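Protein (GYP1P) (Saccharomyces cerevisiae, PDB 1FKM) stimulates GTP hydrolysis by Ypt/Rab GTPases, notably YPT1 and YPT7, supplying an arginine and a glutamine finger in trans from its TBC-type GAP domain. Local coordinates at residues I47-V52 and G59-K64; R115-W120 and S127-G132; T143-Y148 and D155-K160; R202-L207 and R235-L240. All coordinates share one frame; numbering follows the deposited sequence. Where two conformers were deposited one is given.

Contact 1 of 4, residues I47-V52 and G59-K64; sequences IGYLPV and GFLQRK
Phe60 is sandwiched: Pro51 CD lies over one face of its ring, Lys64 CG from its own helix over the opposite face, and Tyr49 meets its edge. The proline contact is a CH-pi interaction, with CD 3.9 Å from the Phe60 ring centroid and 27° off the normal. At the rim, Phe60 points its edge into one face of Tyr49 in a T-shaped pair, centroids 5.2 Å apart and planes at 72°; the closest side-chain atoms are Tyr49 CE1 and Phe60 CE2, at 3.6 Å. Both CG atoms stand anti to their backbone N (chi1 near 175° in each), which brings the two rings together between loop and helix. Leu61 crosses the far end of Tyr49 at about a right angle, its CD2 3.9 Å from Tyr49 CE2, while Tyr49 OH is hydrogen-bonded to Asp177 of helix 168-186. A leucine in place of Tyr49 would probably leave the Phe60 edge without its aromatic face and Asp177 without its hydroxyl mate. Farther along the loop, Leu50 CD1 rests 4.1 Å from Leu61 CD1. This is a helix-loop-helix connection of the all-helical TBC domain: helix 39-46 ends in a Schellman motif at Gly48, and the loop folds back on helix 57-74.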
loop_
_atom_site.group_PDB
_atom_site.type_symbol
_atom_site.label_atom_id
_atom_site.label_comp_id
_atom_site.label_asym_id
_atom_site.label_seq_id
_atom_site.Cartn_x
_atom_site.Cartn_y
_atom_site.Cartn_z
ATOM N N ILE A 47 -0.073 -2.064 11.592
ATOM C CA ILE A 47 0.650 -0.858 11.207
ATOM C C ILE A 47 0.938 0.059 12.402
ATOM O O ILE A 47 1.625 1.076 12.269
ATOM C CB ILE A 47 -0.116 -0.083 10.098
ATOM C CG1 ILE A 47 0.856 0.832 9.349
ATOM C CG2 ILE A 47 -1.272 0.715 10.701
ATOM C CD1 ILE A 47 0.253 1.494 8.137
ATOM N N GLY A 48 0.417 -0.311 13.565
ATOM C CA GLY A 48 0.654 0.470 14.769
ATOM C C GLY A 48 -0.295 1.629 15.005
ATOM O O GLY A 48 0.050 2.591 15.691
ATOM N N TYR A 49 -1.494 1.548 14.439
ATOM C CA TYR A 49 -2.469 2.612 14.609
ATOM C C TYR A 49 -3.374 2.263 15.780
ATOM O O TYR A 49 -3.379 2.949 16.799
ATOM C CB TYR A 49 -3.288 2.785 13.323
ATOM C CG TYR A 49 -4.412 3.796 13.420
ATOM C CD1 TYR A 49 -4.166 5.115 13.798
ATOM C CD2 TYR A 49 -5.720 3.440 13.078
ATOM C CE1 TYR A 49 -5.198 6.061 13.822
ATOM C CE2 TYR A 49 -6.753 4.376 13.098
ATOM C CZ TYR A 49 -6.485 5.680 13.467
ATOM O OH TYR A 49 -7.507 6.602 13.450
ATOM N N LEU A 50 -4.131 1.184 15.637
ATOM C CA LEU A 50 -5.028 0.746 16.694
ATOM C C LEU A 50 -4.214 0.122 17.830
ATOM O O LEU A 50 -3.377 -0.750 17.600
ATOM C CB LEU A 50 -6.018 -0.278 16.139
ATOM C CG LEU A 50 -7.256 -0.614 16.972
ATOM C CD1 LEU A 50 -8.150 0.627 17.110
ATOM C CD2 LEU A 50 -8.021 -1.729 16.293
ATOM N N PRO A 51 -4.434 0.578 19.076
ATOM C CA PRO A 51 -3.676 0.001 20.192
ATOM C C PRO A 51 -4.073 -1.451 20.463
ATOM O O PRO A 51 -5.234 -1.820 20.311
ATOM C CB PRO A 51 -4.003 0.939 21.361
ATOM C CG PRO A 51 -5.349 1.491 21.006
ATOM C CD PRO A 51 -5.243 1.729 19.517
ATOM N N VAL A 52 -3.106 -2.279 20.851
ATOM C CA VAL A 52 -3.401 -3.682 21.129
ATOM C C VAL A 52 -4.237 -3.861 22.397
ATOM O O VAL A 52 -4.923 -4.869 22.550
ATOM C CB VAL A 52 -2.109 -4.521 21.235
ATOM C CG1 VAL A 52 -1.433 -4.582 19.869
ATOM C CG2 VAL A 52 -1.166 -3.923 22.282
ATOM N N GLY A 59 -11.131 5.372 23.143
ATOM C CA GLY A 59 -10.608 6.699 23.393
ATOM C C GLY A 59 -9.570 7.095 22.367
ATOM O O GLY A 59 -9.513 8.251 21.943
ATOM N N PHE A 60 -8.739 6.135 21.969
ATOM C CA PHE A 60 -7.697 6.397 20.987
ATOM C C PHE A 60 -8.305 6.896 19.678
ATOM O O PHE A 60 -7.873 7.905 19.136
ATOM C CB PHE A 60 -6.892 5.129 20.705
ATOM C CG PHE A 60 -5.897 5.286 19.589
ATOM C CD1 PHE A 60 -4.654 5.860 19.822
ATOM C CD2 PHE A 60 -6.221 4.889 18.294
ATOM C CE1 PHE A 60 -3.742 6.041 18.786
ATOM C CE2 PHE A 60 -5.318 5.066 17.248
ATOM C CZ PHE A 60 -4.075 5.644 17.496
ATOM N N LEU A 61 -9.304 6.175 19.179
ATOM C CA LEU A 61 -9.963 6.531 17.925
ATOM C C LEU A 61 -10.676 7.878 18.001
ATOM O O LEU A 61 -10.600 8.678 17.068
ATOM C CB LEU A 61 -10.946 5.428 17.516
ATOM C CG LEU A 61 -10.312 4.095 17.083
ATOM C CD1 LEU A 61 -11.393 3.070 16.824
ATOM C CD2 LEU A 61 -9.477 4.299 15.819
ATOM N N GLN A 62 -11.368 8.133 19.107
ATOM C CA GLN A 62 -12.065 9.403 19.271
ATOM C C GLN A 62 -11.073 10.552 19.155
ATOM O O GLN A 62 -11.319 11.526 18.445
ATOM C CB GLN A 62 -12.770 9.470 20.629
ATOM C CG GLN A 62 -13.915 8.493 20.786
ATOM C CD GLN A 62 -14.562 8.572 22.159
ATOM O OE1 GLN A 62 -13.877 8.554 23.184
ATOM N NE2 GLN A 62 -15.888 8.650 22.186
ATOM N N ARG A 63 -9.943 10.431 19.841
ATOM C CA ARG A 63 -8.925 11.473 19.813
ATOM C C ARG A 63 -8.257 11.623 18.449
ATOM O O ARG A 63 -8.019 12.740 17.989
ATOM C CB ARG A 63 -7.867 11.207 20.890
ATOM C CG ARG A 63 -8.427 11.304 22.309
ATOM C CD ARG A 63 -7.358 11.222 23.396
ATOM N NE ARG A 63 -6.798 9.881 23.568
ATOM C CZ ARG A 63 -5.748 9.409 22.905
ATOM N NH1 ARG A 63 -5.127 10.169 22.010
ATOM N NH2 ARG A 63 -5.314 8.178 23.143
ATOM N N LYS A 64 -7.954 10.505 17.796
ATOM C CA LYS A 64 -7.309 10.567 16.485
ATOM C C LYS A 64 -8.246 11.108 15.412
ATOM O O LYS A 64 -7.830 11.878 14.551
ATOM C CB LYS A 64 -6.801 9.180 16.073
ATOM C CG LYS A 64 -5.753 8.611 17.008
ATOM C CD LYS A 64 -4.580 9.569 17.197
ATOM C CE LYS A 64 -3.800 9.784 15.912
ATOM N NZ LYS A 64 -2.600 10.652 16.116
#

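Contact 2 of 4, residues R115-W120 and S127-G132; sequences RILYLW and SGYVQG
Trp120 reaches from helix 107-123 to the loop at Gly128 with the six-membered end of its indole. CG stands anti to the backbone N, and chi2 of 90° sets the indole plane square to the plane of CA, CB and CG; CZ3 then comes 3.3 Å from Gly128 O, which lies near the ring plane at its edge. Beside it, Trp120 CH2 approaches Ser127 CB at 3.8 Å. The loop carries Gln131, the glutamine finger of this Rab-GAP domain, and ends at Gly132, the N-cap of helix 133-145. Nearer the start of the helix, Leu117 holds CG opposite its carbonyl carbon (chi1 -64°) and extends CD1 to within 4.3 Å of Tyr129 CE1. Tyr129 CG is anti to the backbone N (chi1 169°), which places one face of its ring against the finger backbone: Gln131 N sits 4.0 Å above it, toward the rim. Tyr129 OH is hydrogen-bonded to Asp93 OD2, the same carboxylate oxygen that takes a weak bond from Gln131 NE2.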
loop_
_atom_site.group_PDB
_atom_site.type_symbol
_atom_site.label_atom_id
_atom_site.label_comp_id
_atom_site.label_asym_id
_atom_site.label_seq_id
_atom_site.Cartn_x
_atom_site.Cartn_y
_atom_site.Cartn_z
ATOM N N ARG A 115 -8.833 15.426 0.501
ATOM C CA ARG A 115 -8.581 15.911 1.860
ATOM C C ARG A 115 -7.464 15.135 2.554
ATOM O O ARG A 115 -6.598 15.721 3.213
ATOM C CB ARG A 115 -9.859 15.830 2.703
ATOM C CG ARG A 115 -10.966 16.785 2.268
ATOM C CD ARG A 115 -12.114 16.794 3.270
ATOM N NE ARG A 115 -12.979 15.621 3.175
ATOM C CZ ARG A 115 -14.049 15.538 2.388
ATOM N NH1 ARG A 115 -14.392 16.564 1.616
ATOM N NH2 ARG A 115 -14.792 14.435 2.379
ATOM N N ILE A 116 -7.491 13.814 2.418
ATOM C CA ILE A 116 -6.465 12.974 3.030
ATOM C C ILE A 116 -5.071 13.329 2.523
ATOM O O ILE A 116 -4.144 13.543 3.311
ATOM C CB ILE A 116 -6.731 11.477 2.740
ATOM C CG1 ILE A 116 -8.019 11.035 3.443
ATOM C CG2 ILE A 116 -5.546 10.642 3.205
ATOM C CD1 ILE A 116 -8.515 9.644 3.027
ATOM N N LEU A 117 -4.921 13.394 1.206
ATOM C CA LEU A 117 -3.624 13.697 0.623
ATOM C C LEU A 117 -3.186 15.122 0.901
ATOM O O LEU A 117 -2.000 15.383 1.102
ATOM C CB LEU A 117 -3.650 13.453 -0.886
ATOM C CG LEU A 117 -3.888 11.990 -1.274
ATOM C CD1 LEU A 117 -3.962 11.870 -2.792
ATOM C CD2 LEU A 117 -2.766 11.124 -0.729
ATOM N N TYR A 118 -4.146 16.040 0.917
ATOM C CA TYR A 118 -3.833 17.439 1.173
ATOM C C TYR A 118 -3.260 17.591 2.578
ATOM O O TYR A 118 -2.232 18.246 2.771
ATOM C CB TYR A 118 -5.091 18.298 1.031
ATOM C CG TYR A 118 -4.864 19.761 1.333
ATOM C CD1 TYR A 118 -4.045 20.544 0.518
ATOM C CD2 TYR A 118 -5.457 20.359 2.445
ATOM C CE1 TYR A 118 -3.820 21.894 0.802
ATOM C CE2 TYR A 118 -5.239 21.706 2.743
ATOM C CZ TYR A 118 -4.420 22.467 1.919
ATOM O OH TYR A 118 -4.187 23.792 2.226
ATOM N N LEU A 119 -3.924 16.985 3.560
ATOM C CA LEU A 119 -3.461 17.080 4.940
ATOM C C LEU A 119 -2.071 16.483 5.109
ATOM O O LEU A 119 -1.223 17.050 5.802
ATOM C CB LEU A 119 -4.442 16.389 5.894
ATOM C CG LEU A 119 -4.060 16.508 7.377
ATOM C CD1 LEU A 119 -3.947 17.984 7.767
ATOM C CD2 LEU A 119 -5.098 15.801 8.235
ATOM N N TRP A 120 -1.825 15.334 4.482
ATOM C CA TRP A 120 -0.507 14.716 4.590
ATOM C C TRP A 120 0.540 15.625 3.948
ATOM O O TRP A 120 1.635 15.818 4.494
ATOM C CB TRP A 120 -0.478 13.350 3.897
ATOM C CG TRP A 120 0.848 12.649 4.072
ATOM C CD1 TRP A 120 1.196 11.792 5.075
ATOM C CD2 TRP A 120 2.016 12.807 3.256
ATOM N NE1 TRP A 120 2.510 11.406 4.935
ATOM C CE2 TRP A 120 3.036 12.017 3.828
ATOM C CE3 TRP A 120 2.301 13.546 2.098
ATOM C CZ2 TRP A 120 4.323 11.944 3.284
ATOM C CZ3 TRP A 120 3.579 13.473 1.559
ATOM C CH2 TRP A 120 4.574 12.678 2.152
ATOM N N SER A 127 8.463 17.037 1.559
ATOM C CA SER A 127 8.001 16.227 0.438
ATOM C C SER A 127 6.950 16.961 -0.379
ATOM O O SER A 127 7.050 17.053 -1.606
ATOM C CB SER A 127 7.382 14.915 0.939
ATOM O OG SER A 127 8.242 14.235 1.842
ATOM N N GLY A 128 5.950 17.490 0.319
ATOM C CA GLY A 128 4.852 18.149 -0.353
ATOM C C GLY A 128 4.122 16.976 -0.978
ATOM O O GLY A 128 4.355 15.834 -0.574
ATOM N N TYR A 129 3.248 17.223 -1.945
ATOM C CA TYR A 129 2.556 16.116 -2.584
ATOM C C TYR A 129 3.487 15.525 -3.639
ATOM O O TYR A 129 4.113 16.257 -4.404
ATOM C CB TYR A 129 1.262 16.575 -3.258
ATOM C CG TYR A 129 0.683 15.503 -4.152
ATOM C CD1 TYR A 129 0.185 14.317 -3.613
ATOM C CD2 TYR A 129 0.693 15.645 -5.538
ATOM C CE1 TYR A 129 -0.283 13.296 -4.431
ATOM C CE2 TYR A 129 0.228 14.631 -6.366
ATOM C CZ TYR A 129 -0.259 13.457 -5.804
ATOM O OH TYR A 129 -0.724 12.441 -6.612
ATOM N N VAL A 130 3.582 14.200 -3.674
ATOM C CA VAL A 130 4.434 13.536 -4.646
ATOM C C VAL A 130 3.629 12.459 -5.346
ATOM O O VAL A 130 2.978 11.638 -4.697
ATOM C CB VAL A 130 5.659 12.883 -3.970
ATOM C CG1 VAL A 130 6.581 12.279 -5.029
ATOM C CG2 VAL A 130 6.396 13.914 -3.136
ATOM N N GLN A 131 3.665 12.471 -6.674
ATOM C CA GLN A 131 2.936 11.487 -7.459
ATOM C C GLN A 131 3.406 10.112 -7.001
ATOM O O GLN A 131 4.611 9.844 -6.920
ATOM C CB GLN A 131 3.208 11.691 -8.952
ATOM C CG GLN A 131 2.275 10.911 -9.861
ATOM C CD GLN A 131 2.330 11.389 -11.298
ATOM O OE1 GLN A 131 3.367 11.294 -11.959
ATOM N NE2 GLN A 131 1.211 11.912 -11.790
ATOM N N GLY A 132 2.443 9.251 -6.692
ATOM C CA GLY A 132 2.753 7.924 -6.203
ATOM C C GLY A 132 2.042 7.738 -4.876
ATOM O O GLY A 132 1.566 6.646 -4.559
#

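Contact 3 of 4, residues T143-Y148 and D155-K160; sequences TFLTEY and DDVEIK
Apolar contact joins the two segments, and Val157 carries its side of it. One of its methyls, CG2, lies 3.9 Å from Leu145 CB and 4.1 Å from Leu145 CD1. The other branch, CG1, is 4.0 Å from Thr146 CG2, and that threonine methyl also stands 3.9 Å from Val157 CB. CG2 thus touches both Leu145 and Thr146, CG1 Thr146 alone; CG2 is anti to the backbone N and CG1 in the crowded position between N and the carbonyl carbon. Polar contact, by contrast, stays within residues 143-148. Thr146 OG1 donates to Thr143 O over 2.6 Å, in the carbonyl plane and at a C=O to donor angle of 147°; a weak bond from Thr146 N goes to the same oxygen. The threonine therefore divides its branches, hydroxyl back to the helix and methyl outward to the valine. An alanine there would lose both branches and is likely to open a gap against Val157 and leave Thr143 O without its hydroxyl mate. Such packing is the closing of a helix-to-loop connection: the last turn of helix 133-145 is met by the loop that leads on to helix 168-186 in the all-helical TBC domain.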
loop_
_atom_site.group_PDB
_atom_site.type_symbol
_atom_site.label_atom_id
_atom_site.label_comp_id
_atom_site.label_asym_id
_atom_site.label_seq_id
_atom_site.Cartn_x
_atom_site.Cartn_y
_atom_site.Cartn_z
ATOM N N THR A 143 -9.796 -0.930 1.706
ATOM C CA THR A 143 -9.917 -1.955 2.739
ATOM C C THR A 143 -10.688 -1.447 3.964
ATOM O O THR A 143 -11.549 -2.146 4.512
ATOM C CB THR A 143 -8.525 -2.448 3.179
ATOM O OG1 THR A 143 -7.865 -3.039 2.054
ATOM C CG2 THR A 143 -8.639 -3.479 4.291
ATOM N N PHE A 144 -10.394 -0.229 4.401
ATOM C CA PHE A 144 -11.099 0.317 5.555
ATOM C C PHE A 144 -12.575 0.556 5.239
ATOM O O PHE A 144 -13.423 0.515 6.127
ATOM C CB PHE A 144 -10.424 1.610 6.010
ATOM C CG PHE A 144 -9.051 1.398 6.573
ATOM C CD1 PHE A 144 -8.569 0.109 6.795
ATOM C CD2 PHE A 144 -8.233 2.481 6.880
ATOM C CE1 PHE A 144 -7.288 -0.100 7.312
ATOM C CE2 PHE A 144 -6.959 2.283 7.394
ATOM C CZ PHE A 144 -6.484 0.991 7.610
ATOM N N LEU A 145 -12.874 0.798 3.966
ATOM C CA LEU A 145 -14.251 1.014 3.528
ATOM C C LEU A 145 -15.082 -0.250 3.727
ATOM O O LEU A 145 -16.267 -0.164 4.022
ATOM C CB LEU A 145 -14.300 1.363 2.036
ATOM C CG LEU A 145 -14.639 2.762 1.526
ATOM C CD1 LEU A 145 -14.694 2.712 -0.001
ATOM C CD2 LEU A 145 -15.978 3.235 2.082
ATOM N N THR A 146 -14.468 -1.421 3.558
ATOM C CA THR A 146 -15.211 -2.674 3.679
ATOM C C THR A 146 -15.826 -2.892 5.050
ATOM O O THR A 146 -16.794 -3.632 5.181
ATOM C CB THR A 146 -14.349 -3.925 3.314
ATOM O OG1 THR A 146 -13.281 -4.088 4.257
ATOM C CG2 THR A 146 -13.773 -3.779 1.908
ATOM N N GLU A 147 -15.269 -2.250 6.067
ATOM C CA GLU A 147 -15.796 -2.397 7.419
ATOM C C GLU A 147 -17.198 -1.795 7.547
ATOM O O GLU A 147 -17.929 -2.121 8.477
ATOM C CB GLU A 147 -14.867 -1.718 8.426
ATOM C CG GLU A 147 -15.110 -2.156 9.858
ATOM C CD GLU A 147 -14.129 -1.541 10.834
ATOM O OE1 GLU A 147 -13.678 -0.400 10.600
ATOM O OE2 GLU A 147 -13.815 -2.199 11.846
ATOM N N TYR A 148 -17.565 -0.914 6.620
ATOM C CA TYR A 148 -18.880 -0.259 6.658
ATOM C C TYR A 148 -19.951 -0.951 5.819
ATOM O O TYR A 148 -21.100 -0.501 5.769
ATOM C CB TYR A 148 -18.744 1.201 6.214
ATOM C CG TYR A 148 -17.914 2.032 7.160
ATOM C CD1 TYR A 148 -18.497 2.671 8.256
ATOM C CD2 TYR A 148 -16.539 2.147 6.986
ATOM C CE1 TYR A 148 -17.728 3.406 9.154
ATOM C CE2 TYR A 148 -15.760 2.878 7.880
ATOM C CZ TYR A 148 -16.360 3.503 8.959
ATOM O OH TYR A 148 -15.589 4.218 9.842
ATOM N N ASP A 155 -17.126 -7.948 -1.392
ATOM C CA ASP A 155 -16.611 -8.124 -2.745
ATOM C C ASP A 155 -17.081 -7.047 -3.720
ATOM O O ASP A 155 -16.574 -6.951 -4.837
ATOM C CB ASP A 155 -17.001 -9.503 -3.283
ATOM C CG ASP A 155 -16.347 -10.635 -2.514
ATOM O OD1 ASP A 155 -15.560 -10.350 -1.586
ATOM O OD2 ASP A 155 -16.617 -11.812 -2.840
ATOM N N ASP A 156 -18.039 -6.228 -3.302
ATOM C CA ASP A 156 -18.544 -5.180 -4.182
ATOM C C ASP A 156 -18.128 -3.778 -3.753
ATOM O O ASP A 156 -18.735 -2.782 -4.162
ATOM C CB ASP A 156 -20.069 -5.268 -4.268
ATOM C CG ASP A 156 -20.540 -6.598 -4.831
ATOM O OD1 ASP A 156 -20.154 -6.934 -5.973
ATOM O OD2 ASP A 156 -21.294 -7.308 -4.131
ATOM N N VAL A 157 -17.082 -3.695 -2.943
ATOM C CA VAL A 157 -16.618 -2.403 -2.463
ATOM C C VAL A 157 -16.102 -1.504 -3.586
ATOM O O VAL A 157 -16.153 -0.278 -3.478
ATOM C CB VAL A 157 -15.510 -2.577 -1.392
ATOM C CG1 VAL A 157 -14.242 -3.152 -2.028
ATOM C CG2 VAL A 157 -15.228 -1.245 -0.712
ATOM N N GLU A 158 -15.621 -2.098 -4.673
ATOM C CA GLU A 158 -15.086 -1.296 -5.767
ATOM C C GLU A 158 -16.119 -0.710 -6.727
ATOM O O GLU A 158 -15.769 0.079 -7.602
ATOM C CB GLU A 158 -14.061 -2.106 -6.569
ATOM C CG GLU A 158 -12.923 -2.672 -5.732
ATOM C CD GLU A 158 -11.715 -3.058 -6.572
ATOM O OE1 GLU A 158 -11.905 -3.416 -7.753
ATOM O OE2 GLU A 158 -10.577 -3.015 -6.050
ATOM N N ILE A 159 -17.387 -1.078 -6.569
ATOM C CA ILE A 159 -18.413 -0.562 -7.471
ATOM C C ILE A 159 -19.544 0.213 -6.797
ATOM O O ILE A 159 -20.478 0.657 -7.466
ATOM C CB ILE A 159 -19.033 -1.702 -8.311
ATOM C CG1 ILE A 159 -19.655 -2.752 -7.392
ATOM C CG2 ILE A 159 -17.964 -2.339 -9.195
ATOM C CD1 ILE A 159 -20.393 -3.847 -8.128
ATOM N N LYS A 160 -19.460 0.396 -5.484
ATOM C CA LYS A 160 -20.506 1.115 -4.769
ATOM C C LYS A 160 -20.050 2.464 -4.214
ATOM O O LYS A 160 -18.947 2.585 -3.685
ATOM C CB LYS A 160 -21.051 0.245 -3.632
ATOM C CG LYS A 160 -21.622 -1.076 -4.120
ATOM C CD LYS A 160 -22.174 -1.927 -2.990
ATOM C CE LYS A 160 -22.757 -3.222 -3.544
ATOM N NZ LYS A 160 -23.315 -4.108 -2.485
#

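Contact 4 of 4, residues R202-L207 and R235-L240; sequences RQVKNL and RWMNCL
Gln203 NE2 donates twice: to a water at 3.1 Å, and to Asn325 O, in the first turn of helix 324-338. The water in turn makes a weak bond to Met237 O, bridging the two segments where helix 198-214 packs against helix 230-238 in the helical bundle of the TBC domain. Gln203 is folded at chi2 (-71°), which turns its amide away from the apolar contact toward the water. At its base the contact is tight: Gln203 CB comes 3.2 Å from Met237 CG, and Met237, present as selenomethionine, has a chi1 of -112°, off a staggered value. Its chain then bends at chi2 and chi3, turning the selenium and terminal methyl along helix 198-214. That methyl is shared by three residues of the helix, with Met237 CE lying 4.1 Å from Val204 CG2. Helix 230-238 closes with a Schellman motif, in which Leu240, with positive phi, is the C-prime residue. Met237 CE also meets Gln203 O and Leu207 CD2, each at 3.7 Å, in directions roughly at right angles.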
loop_
_atom_site.group_PDB
_atom_site.type_symbol
_atom_site.label_atom_id
_atom_site.label_comp_id
_atom_site.label_asym_id
_atom_site.label_seq_id
_atom_site.Cartn_x
_atom_site.Cartn_y
_atom_site.Cartn_z
ATOM N N ARG A 202 17.969 4.994 -4.347
ATOM C CA ARG A 202 18.773 4.045 -3.583
ATOM C C ARG A 202 18.181 2.638 -3.718
ATOM O O ARG A 202 18.909 1.653 -3.802
ATOM C CB ARG A 202 18.806 4.456 -2.109
ATOM C CG ARG A 202 19.703 3.596 -1.237
ATOM C CD ARG A 202 19.703 4.093 0.203
ATOM N NE ARG A 202 18.375 4.015 0.808
ATOM C CZ ARG A 202 17.666 5.068 1.208
ATOM N NH1 ARG A 202 18.155 6.296 1.070
ATOM N NH2 ARG A 202 16.467 4.893 1.747
ATOM N N GLN A 203 16.854 2.554 -3.722
ATOM C CA GLN A 203 16.155 1.273 -3.865
ATOM C C GLN A 203 16.445 0.651 -5.229
ATOM O O GLN A 203 16.707 -0.550 -5.340
ATOM C CB GLN A 203 14.644 1.479 -3.729
ATOM C CG GLN A 203 14.146 1.646 -2.307
ATOM C CD GLN A 203 14.204 0.350 -1.526
ATOM O OE1 GLN A 203 15.271 -0.067 -1.068
ATOM N NE2 GLN A 203 13.053 -0.306 -1.385
ATOM N N VAL A 204 16.383 1.472 -6.271
ATOM C CA VAL A 204 16.637 0.995 -7.623
ATOM C C VAL A 204 18.085 0.518 -7.741
ATOM O O VAL A 204 18.356 -0.494 -8.390
ATOM C CB VAL A 204 16.347 2.103 -8.663
ATOM C CG1 VAL A 204 16.768 1.650 -10.057
ATOM C CG2 VAL A 204 14.854 2.423 -8.657
ATOM N N LYS A 205 19.009 1.234 -7.105
ATOM C CA LYS A 205 20.422 0.839 -7.133
ATOM C C LYS A 205 20.599 -0.498 -6.405
ATOM O O LYS A 205 21.368 -1.361 -6.840
ATOM C CB LYS A 205 21.296 1.900 -6.457
ATOM C CG LYS A 205 21.291 3.245 -7.156
ATOM C CD LYS A 205 22.005 4.306 -6.331
ATOM C CE LYS A 205 21.897 5.681 -6.981
ATOM N NZ LYS A 205 22.536 6.741 -6.149
ATOM N N ASN A 206 19.889 -0.651 -5.288
ATOM C CA ASN A 206 19.944 -1.877 -4.497
ATOM C C ASN A 206 19.405 -3.060 -5.293
ATOM O O ASN A 206 19.945 -4.164 -5.207
ATOM C CB ASN A 206 19.147 -1.711 -3.197
ATOM C CG ASN A 206 19.880 -0.869 -2.166
ATOM O OD1 ASN A 206 19.309 -0.473 -1.151
ATOM N ND2 ASN A 206 21.152 -0.599 -2.419
ATOM N N LEU A 207 18.344 -2.833 -6.065
ATOM C CA LEU A 207 17.760 -3.894 -6.885
ATOM C C LEU A 207 18.745 -4.269 -7.986
ATOM O O LEU A 207 18.935 -5.442 -8.297
ATOM C CB LEU A 207 16.438 -3.435 -7.515
ATOM C CG LEU A 207 15.786 -4.371 -8.545
ATOM C CD1 LEU A 207 15.416 -5.701 -7.883
ATOM C CD2 LEU A 207 14.551 -3.699 -9.140
ATOM N N ARG A 235 8.808 2.957 -11.066
ATOM C CA ARG A 235 7.392 2.808 -10.760
ATOM C C ARG A 235 7.173 1.680 -9.753
ATOM O O ARG A 235 6.322 1.787 -8.870
ATOM C CB ARG A 235 6.595 2.540 -12.039
ATOM C CG ARG A 235 5.094 2.751 -11.883
ATOM C CD ARG A 235 4.355 2.515 -13.196
ATOM N NE ARG A 235 4.388 1.113 -13.607
ATOM C CZ ARG A 235 3.863 0.653 -14.737
ATOM N NH1 ARG A 235 3.262 1.482 -15.577
ATOM N NH2 ARG A 235 3.930 -0.639 -15.024
ATOM N N TRP A 236 7.940 0.600 -9.885
ATOM C CA TRP A 236 7.827 -0.530 -8.962
ATOM C C TRP A 236 8.090 -0.044 -7.537
ATOM O O TRP A 236 7.381 -0.402 -6.598
ATOM C CB TRP A 236 8.853 -1.615 -9.294
ATOM C CG TRP A 236 8.600 -2.383 -10.567
ATOM C CD1 TRP A 236 7.711 -2.083 -11.557
ATOM C CD2 TRP A 236 9.274 -3.577 -10.976
ATOM N NE1 TRP A 236 7.790 -3.024 -12.564
ATOM C CE2 TRP A 236 8.744 -3.950 -12.229
ATOM C CE3 TRP A 236 10.279 -4.367 -10.400
ATOM C CZ2 TRP A 236 9.186 -5.083 -12.921
ATOM C CZ3 TRP A 236 10.719 -5.493 -11.086
ATOM C CH2 TRP A 236 10.173 -5.838 -12.334
HETATM N N MSE A 237 9.127 0.771 -7.385
HETATM C CA MSE A 237 9.494 1.291 -6.074
HETATM C C MSE A 237 8.569 2.404 -5.585
HETATM O O MSE A 237 8.108 2.378 -4.446
HETATM C CB MSE A 237 10.932 1.805 -6.102
HETATM C CG MSE A 237 11.883 0.979 -5.272
HETATM SE SE MSE A 237 11.821 -0.896 -5.714
HETATM C CE MSE A 237 13.353 -0.988 -6.885
ATOM N N ASN A 238 8.297 3.366 -6.461
ATOM C CA ASN A 238 7.466 4.516 -6.130
ATOM C C ASN A 238 6.048 4.160 -5.676
ATOM O O ASN A 238 5.511 4.795 -4.769
ATOM C CB ASN A 238 7.405 5.470 -7.331
ATOM C CG ASN A 238 6.921 6.859 -6.954
ATOM O OD1 ASN A 238 7.430 7.467 -6.011
ATOM N ND2 ASN A 238 5.948 7.375 -7.696
ATOM N N CYS A 239 5.451 3.143 -6.293
ATOM C CA CYS A 239 4.087 2.741 -5.942
ATOM C C CYS A 239 4.027 1.360 -5.285
ATOM O O CYS A 239 2.966 0.744 -5.227
ATOM C CB CYS A 239 3.210 2.745 -7.201
ATOM S SG CYS A 239 3.365 4.237 -8.215
ATOM N N LEU A 240 5.163 0.884 -4.785
ATOM C CA LEU A 240 5.241 -0.427 -4.149
ATOM C C LEU A 240 4.578 -1.535 -4.981
ATOM O O LEU A 240 3.765 -2.312 -4.469
ATOM C CB LEU A 240 4.617 -0.381 -2.746
ATOM C CG LEU A 240 5.308 0.493 -1.693
ATOM C CD1 LEU A 240 4.562 0.382 -0.372
ATOM C CD2 LEU A 240 6.757 0.053 -1.513
HETATM O O HOH W 1 10.589 1.134 -2.510
#

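Burial separates the four contacts before chemistry does: contact 1 is partly buried, whereas contacts 2, 3 and 4 are buried. Helix 168-186 has side chains of contacts 1, 2 and 3 against it, and helix 133-145 follows the finger loop of contact 2 and ends in contact 3. Contacts 1 and 4 lie on opposite sides of the chain's centre, about 31 Å apart between centres. Aromatic stacking marks contact 1, an indole edge against a carbonyl contact 2, aliphatic branches contact 3, and a selenomethionine with a bridging water contact 4. Contacts 2 and 4 alone touch directly, through Gln131 O and Asn238 ND2, probably hydrogen-bonded at 2.9 Å; so the finger loop is tied to helix 230-238.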